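Rutinosidase (PDB 6I1A) cleaves the disaccharide rutinose from rutinosides such as rutin, as a secreted fungal glycoside hydrolase of family 5, and probably takes part in beta-glucan metabolism. Local coordinates at residues 131-136 / 186-191. Residues are numbered along the deposited sequence; the frame is centred on the assembly and turned at random.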
loop_
_atom_site.group_PDB
_atom_site.type_symbol
_atom_site.label_atom_id
_atom_site.label_comp_id
_atom_site.label_asym_id
_atom_site.label_seq_id
_atom_site.Cartn_x
_atom_site.Cartn_y
_atom_site.Cartn_z
ATOM N N HIS A 131 15.806 -21.993 -18.587
ATOM C CA HIS A 131 14.348 -22.313 -18.432
ATOM C C HIS A 131 13.544 -21.213 -19.107
ATOM O O HIS A 131 13.980 -20.051 -19.006
ATOM C CB HIS A 131 13.976 -22.498 -16.964
ATOM C CG HIS A 131 12.625 -23.133 -16.746
ATOM N ND1 HIS A 131 12.389 -24.465 -16.983
ATOM C CD2 HIS A 131 11.410 -22.564 -16.452
ATOM C CE1 HIS A 131 11.105 -24.714 -16.745
ATOM N NE2 HIS A 131 10.493 -23.594 -16.457
ATOM N N ILE A 132 12.463 -21.553 -19.777
ATOM C CA ILE A 132 11.652 -20.635 -20.567
ATOM C C ILE A 132 10.283 -20.513 -19.917
ATOM O O ILE A 132 9.579 -21.538 -19.826
ATOM C CB ILE A 132 11.536 -21.074 -22.026
ATOM C CG1 ILE A 132 12.890 -21.437 -22.661
ATOM C CG2 ILE A 132 10.808 -20.046 -22.822
ATOM C CD1 ILE A 132 13.849 -20.245 -22.826
ATOM N N ILE A 133 9.859 -19.308 -19.602
ATOM C CA ILE A 133 8.458 -19.034 -19.207
ATOM C C ILE A 133 7.715 -18.435 -20.394
ATOM O O ILE A 133 8.115 -17.365 -20.870
ATOM C CB ILE A 133 8.351 -18.090 -18.027
ATOM C CG1 ILE A 133 9.068 -18.653 -16.800
ATOM C CG2 ILE A 133 6.902 -17.699 -17.702
ATOM C CD1 ILE A 133 9.416 -17.592 -15.772
ATOM N N ILE A 134 6.693 -19.116 -20.936
ATOM C CA ILE A 134 5.885 -18.581 -22.025
ATOM C C ILE A 134 4.664 -17.885 -21.401
ATOM O O ILE A 134 3.864 -18.557 -20.704
ATOM C CB ILE A 134 5.463 -19.635 -23.070
ATOM C CG1 ILE A 134 6.679 -20.312 -23.702
ATOM C CG2 ILE A 134 4.551 -18.982 -24.095
ATOM C CD1 ILE A 134 6.298 -21.484 -24.590
ATOM N N ASP A 135 4.564 -16.572 -21.563
ATOM C CA ASP A 135 3.503 -15.764 -20.964
ATOM C C ASP A 135 2.541 -15.289 -22.046
ATOM O O ASP A 135 2.960 -14.602 -23.000
ATOM C CB ASP A 135 4.210 -14.607 -20.244
ATOM C CG ASP A 135 3.372 -13.374 -20.024
ATOM O OD1 ASP A 135 2.158 -13.432 -19.772
ATOM O OD2 ASP A 135 4.036 -12.288 -20.016
ATOM N N THR A 136 1.255 -15.605 -21.906
ATOM C CA THR A 136 0.207 -15.022 -22.748
ATOM C C THR A 136 -0.206 -13.690 -22.119
ATOM O O THR A 136 -1.080 -13.688 -21.223
ATOM C CB THR A 136 -0.935 -16.013 -23.007
ATOM O OG1 THR A 136 -1.445 -16.470 -21.772
ATOM C CG2 THR A 136 -0.400 -17.203 -23.762
ATOM N N SER A 186 11.733 -27.904 -20.401
ATOM C CA SER A 186 12.403 -26.566 -20.366
ATOM C C SER A 186 11.375 -25.433 -20.178
ATOM O O SER A 186 11.799 -24.269 -20.170
ATOM C CB SER A 186 13.154 -26.320 -21.600
ATOM O OG SER A 186 14.217 -27.303 -21.738
ATOM N N TYR A 187 10.078 -25.683 -20.062
ATOM C CA TYR A 187 9.038 -24.621 -20.168
ATOM C C TYR A 187 8.119 -24.600 -18.969
ATOM O O TYR A 187 7.673 -25.664 -18.424
ATOM C CB TYR A 187 8.205 -24.807 -21.418
ATOM C CG TYR A 187 8.998 -24.684 -22.685
ATOM C CD1 TYR A 187 9.623 -25.817 -23.235
ATOM C CD2 TYR A 187 9.163 -23.497 -23.378
ATOM C CE1 TYR A 187 10.364 -25.737 -24.411
ATOM C CE2 TYR A 187 9.877 -23.414 -24.553
ATOM C CZ TYR A 187 10.493 -24.541 -25.085
ATOM O OH TYR A 187 11.185 -24.399 -26.242
ATOM N N THR A 188 7.754 -23.378 -18.581
ATOM C CA THR A 188 6.678 -23.060 -17.641
ATOM C C THR A 188 5.627 -22.264 -18.394
ATOM O O THR A 188 5.953 -21.365 -19.152
ATOM C CB THR A 188 7.195 -22.337 -16.393
ATOM O OG1 THR A 188 7.974 -23.256 -15.632
ATOM C CG2 THR A 188 6.135 -21.702 -15.555
ATOM N N LEU A 189 4.344 -22.586 -18.186
ATOM C CA LEU A 189 3.237 -21.918 -18.881
ATOM C C LEU A 189 2.586 -20.883 -17.962
ATOM O O LEU A 189 2.107 -21.230 -16.853
ATOM C CB LEU A 189 2.206 -23.002 -19.266
ATOM C CG LEU A 189 1.138 -22.602 -20.250
ATOM C CD1 LEU A 189 0.514 -23.863 -20.944
ATOM C CD2 LEU A 189 0.053 -21.879 -19.580
ATOM N N GLU A 190 2.555 -19.631 -18.402
ATOM C CA GLU A 190 1.939 -18.526 -17.656
ATOM C C GLU A 190 0.745 -17.982 -18.432
ATOM O O GLU A 190 0.905 -17.287 -19.453
ATOM C CB GLU A 190 2.942 -17.383 -17.435
ATOM C CG GLU A 190 2.376 -16.304 -16.542
ATOM C CD GLU A 190 3.395 -15.329 -16.025
ATOM O OE1 GLU A 190 4.409 -15.066 -16.706
ATOM O OE2 GLU A 190 3.213 -14.881 -14.859
ATOM N N PRO A 191 -0.495 -18.351 -18.022
ATOM C CA PRO A 191 -1.657 -18.123 -18.891
ATOM C C PRO A 191 -2.395 -16.792 -18.761
ATOM O O PRO A 191 -3.364 -16.545 -19.479
ATOM C CB PRO A 191 -2.577 -19.277 -18.411
ATOM C CG PRO A 191 -2.310 -19.391 -16.960
ATOM C CD PRO A 191 -0.788 -19.245 -16.907
#
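H131 reaches across from the start of strand 131-136 to meet T188; CG, anti to the backbone N (chi1 -166°) and beside the carbonyl carbon, carries the ring over to strand 187-190. From CB the side chain leads to CG, 3.7 Å from S186 O; this carbonyl oxygen lies above one ring face, nearer its edge than its centre, and close to ND1 without bonding to it. CE1 packs against S186 C, CD2 lies 3.6 Å from T188 OG1, and NE2 meets T188 OG1, at the ring edge in its plane, in a nearly straight 2.7 Å hydrogen bond. That hydroxyl is also hydrogen-bonded to W17. Beneath, the parallel backbones are hydrogen-bonded from I132 N to S186 O, T188 N to I132 O, I134 N to T188 O, E190 N to I134 O and T136 N to E190 O (3.0 Å). On the face shared with helix 113-128, Y187 CD2 touches both I132 CB (3.7 Å) and I134 CD1 (3.7 Å). On the other face E190 extends beside D135, its OE1 3.6 Å from D135 CB and 4.1 Å from D135 OD1. R92 forms a salt bridge with E190 OE1, which would offset any repulsion if both carboxylates are charged; D135 OD2 is hydrogen-bonded to H137 ND1. With a mixed inner face of T188, I133, D135 and E190, these consecutive parallel strands, joined through helix 161-179, form a beta-alpha-beta crossover of the family 5 TIM barrel.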